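Local coordinates for restriction endonuclease LpnPI (Legionella pneumophila subsp. pneumophila str. Philadelphia 1, PDB 4RZL), which is a restriction endonuclease that cuts DNA in response to cytosine modification, which this N-terminal SRA-type domain probably recognises, at residues 92-97 with 176-181. Numbering follows the deposited sequence.
Sequences GDNKHP and QRFQNY
One face of the F178 ring is roofed by backbone, the H96 carbonyl carbon and P97 N both lying over its centre, while N94 O, 3.4 Å from F178 CE2, and Q176 O sit at the edge in the ring plane. P97 adds an off-centre CH-pi contact, its CD 4.2 Å from the ring centroid, and its CG reaches on to Q176 CB. With chi1 at 61°, F178 CG lies between the backbone N and the carbonyl carbon, which turns the ring to meet the backbone of 94-97; W77 also touches it. This shows how a strand edge can hold irregular chain: strand 87-91 pairs antiparallel with strand 176-187 in the mixed sheet of this DNA-recognition domain, and beyond G92 N to Y181 O (2.9 Å) asparagine amides take over from backbone pairing. N180 ND2 gives a bond to G92 O (2.9 Å), which lies in the plane of the donor amide, although the donor stands well above the G92 carbonyl plane. N180 OD1 receives N94 N at 3.0 Å, again from above its carbonyl plane, and a second donor, N109 ND2 of helix 108-119, so two bonds grip this buried oxygen. In return N94, its CG anti to the backbone N (chi1 -168°), sends ND2 to Q179 O at 2.8 Å, nearly in line with that carbonyl. D93 turns from the strand, its carboxylate bonded to T104 OG1 and the backbone N of G108 and N109.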
loop_
_atom_site.group_PDB
_atom_site.type_symbol
_atom_site.label_atom_id
_atom_site.label_comp_id
_atom_site.label_asym_id
_atom_site.label_seq_id
_atom_site.Cartn_x
_atom_site.Cartn_y
_atom_site.Cartn_z
ATOM N N GLY A 92 8.704 2.123 -7.176
ATOM C CA GLY A 92 8.804 3.371 -6.524
ATOM C C GLY A 92 8.465 4.561 -7.400
ATOM O O GLY A 92 8.091 4.429 -8.468
ATOM N N ASP A 93 8.584 5.715 -6.839
ATOM C CA ASP A 93 8.119 6.904 -7.385
ATOM C C ASP A 93 9.171 7.713 -8.206
ATOM O O ASP A 93 9.048 8.830 -8.244
ATOM C CB ASP A 93 7.398 7.774 -6.381
ATOM C CG ASP A 93 8.303 8.318 -5.262
ATOM O OD1 ASP A 93 9.375 7.872 -5.037
ATOM O OD2 ASP A 93 7.886 9.158 -4.578
ATOM N N ASN A 94 10.152 7.090 -8.721
ATOM C CA ASN A 94 11.101 7.746 -9.603
ATOM C C ASN A 94 10.939 7.157 -11.001
ATOM O O ASN A 94 11.681 6.387 -11.444
ATOM C CB ASN A 94 12.568 7.662 -9.122
ATOM C CG ASN A 94 13.516 8.603 -9.903
ATOM O OD1 ASN A 94 13.116 9.590 -10.320
ATOM N ND2 ASN A 94 14.729 8.233 -10.073
ATOM N N LYS A 95 9.989 7.380 -11.719
ATOM C CA LYS A 95 9.610 6.743 -12.942
ATOM C C LYS A 95 10.090 7.441 -14.235
ATOM O O LYS A 95 9.909 6.912 -15.242
ATOM C CB LYS A 95 8.127 6.365 -12.970
ATOM C CG LYS A 95 7.665 5.289 -11.931
ATOM C CD LYS A 95 6.186 5.145 -11.891
ATOM C CE LYS A 95 5.775 3.939 -11.104
ATOM N NZ LYS A 95 4.370 3.731 -10.931
ATOM N N HIS A 96 10.705 8.596 -14.102
ATOM C CA HIS A 96 11.201 9.396 -15.223
ATOM C C HIS A 96 12.619 9.906 -14.943
ATOM O O HIS A 96 13.032 10.000 -13.777
ATOM C CB HIS A 96 10.284 10.606 -15.484
ATOM C CG HIS A 96 8.874 10.245 -15.832
ATOM N ND1 HIS A 96 7.900 10.051 -14.876
ATOM C CD2 HIS A 96 8.269 10.065 -17.031
ATOM C CE1 HIS A 96 6.757 9.751 -15.474
ATOM N NE2 HIS A 96 6.954 9.758 -16.779
ATOM N N PRO A 97 13.332 10.240 -15.997
ATOM C CA PRO A 97 14.610 10.906 -15.837
ATOM C C PRO A 97 14.432 12.250 -15.158
ATOM O O PRO A 97 13.444 12.847 -15.264
ATOM C CB PRO A 97 15.118 10.997 -17.262
ATOM C CG PRO A 97 14.384 10.016 -17.988
ATOM C CD PRO A 97 13.089 9.881 -17.373
ATOM N N GLN A 176 18.132 8.091 -21.643
ATOM C CA GLN A 176 18.547 8.574 -20.316
ATOM C C GLN A 176 18.335 7.482 -19.280
ATOM O O GLN A 176 17.217 6.997 -19.123
ATOM C CB GLN A 176 17.759 9.831 -19.899
ATOM C CG GLN A 176 18.072 11.064 -20.736
ATOM C CD GLN A 176 19.253 11.842 -20.181
ATOM O OE1 GLN A 176 19.546 11.782 -18.979
ATOM N NE2 GLN A 176 19.949 12.566 -21.054
ATOM N N ARG A 177 19.402 7.094 -18.580
ATOM C CA ARG A 177 19.312 6.025 -17.577
ATOM C C ARG A 177 19.098 6.589 -16.169
ATOM O O ARG A 177 19.694 7.607 -15.792
ATOM C CB ARG A 177 20.567 5.144 -17.625
ATOM C CG ARG A 177 20.696 4.346 -18.936
ATOM C CD ARG A 177 22.098 3.749 -19.080
ATOM N NE ARG A 177 23.096 4.787 -19.364
ATOM C CZ ARG A 177 24.408 4.571 -19.435
ATOM N NH1 ARG A 177 24.897 3.352 -19.249
ATOM N NH2 ARG A 177 25.235 5.575 -19.691
ATOM N N PHE A 178 18.259 5.910 -15.386
ATOM C CA PHE A 178 17.927 6.355 -14.033
ATOM C C PHE A 178 17.491 5.152 -13.205
ATOM O O PHE A 178 17.201 4.092 -13.758
ATOM C CB PHE A 178 16.825 7.426 -14.068
ATOM C CG PHE A 178 15.531 6.936 -14.672
ATOM C CD1 PHE A 178 15.390 6.831 -16.047
ATOM C CD2 PHE A 178 14.461 6.578 -13.862
ATOM C CE1 PHE A 178 14.215 6.371 -16.603
ATOM C CE2 PHE A 178 13.277 6.122 -14.399
ATOM C CZ PHE A 178 13.142 6.014 -15.772
ATOM N N GLN A 179 17.443 5.321 -11.886
ATOM C CA GLN A 179 17.109 4.210 -10.990
ATOM C C GLN A 179 15.788 4.413 -10.255
ATOM O O GLN A 179 15.370 5.543 -9.985
ATOM C CB GLN A 179 18.229 4.001 -9.968
ATOM C CG GLN A 179 19.540 3.475 -10.540
ATOM C CD GLN A 179 20.559 3.220 -9.446
ATOM O OE1 GLN A 179 20.955 4.141 -8.725
ATOM N NE2 GLN A 179 20.968 1.958 -9.298
ATOM N N ASN A 180 15.145 3.300 -9.928
ATOM C CA ASN A 180 13.898 3.317 -9.187
ATOM C C ASN A 180 13.854 2.069 -8.309
ATOM O O ASN A 180 14.512 1.069 -8.609
ATOM C CB ASN A 180 12.691 3.363 -10.151
ATOM C CG ASN A 180 11.373 3.760 -9.448
ATOM O OD1 ASN A 180 11.373 4.387 -8.370
ATOM N ND2 ASN A 180 10.248 3.365 -10.051
ATOM N N TYR A 181 13.078 2.106 -7.233
ATOM C CA TYR A 181 13.001 0.936 -6.366
ATOM C C TYR A 181 11.984 -0.083 -6.857
ATOM O O TYR A 181 10.894 0.260 -7.332
ATOM C CB TYR A 181 12.648 1.347 -4.937
ATOM C CG TYR A 181 13.830 1.802 -4.111
ATOM C CD1 TYR A 181 15.020 1.067 -4.078
ATOM C CD2 TYR A 181 13.770 2.983 -3.390
ATOM C CE1 TYR A 181 16.098 1.498 -3.328
ATOM C CE2 TYR A 181 14.845 3.420 -2.636
ATOM C CZ TYR A 181 16.002 2.674 -2.610
ATOM O OH TYR A 181 17.054 3.114 -1.853
#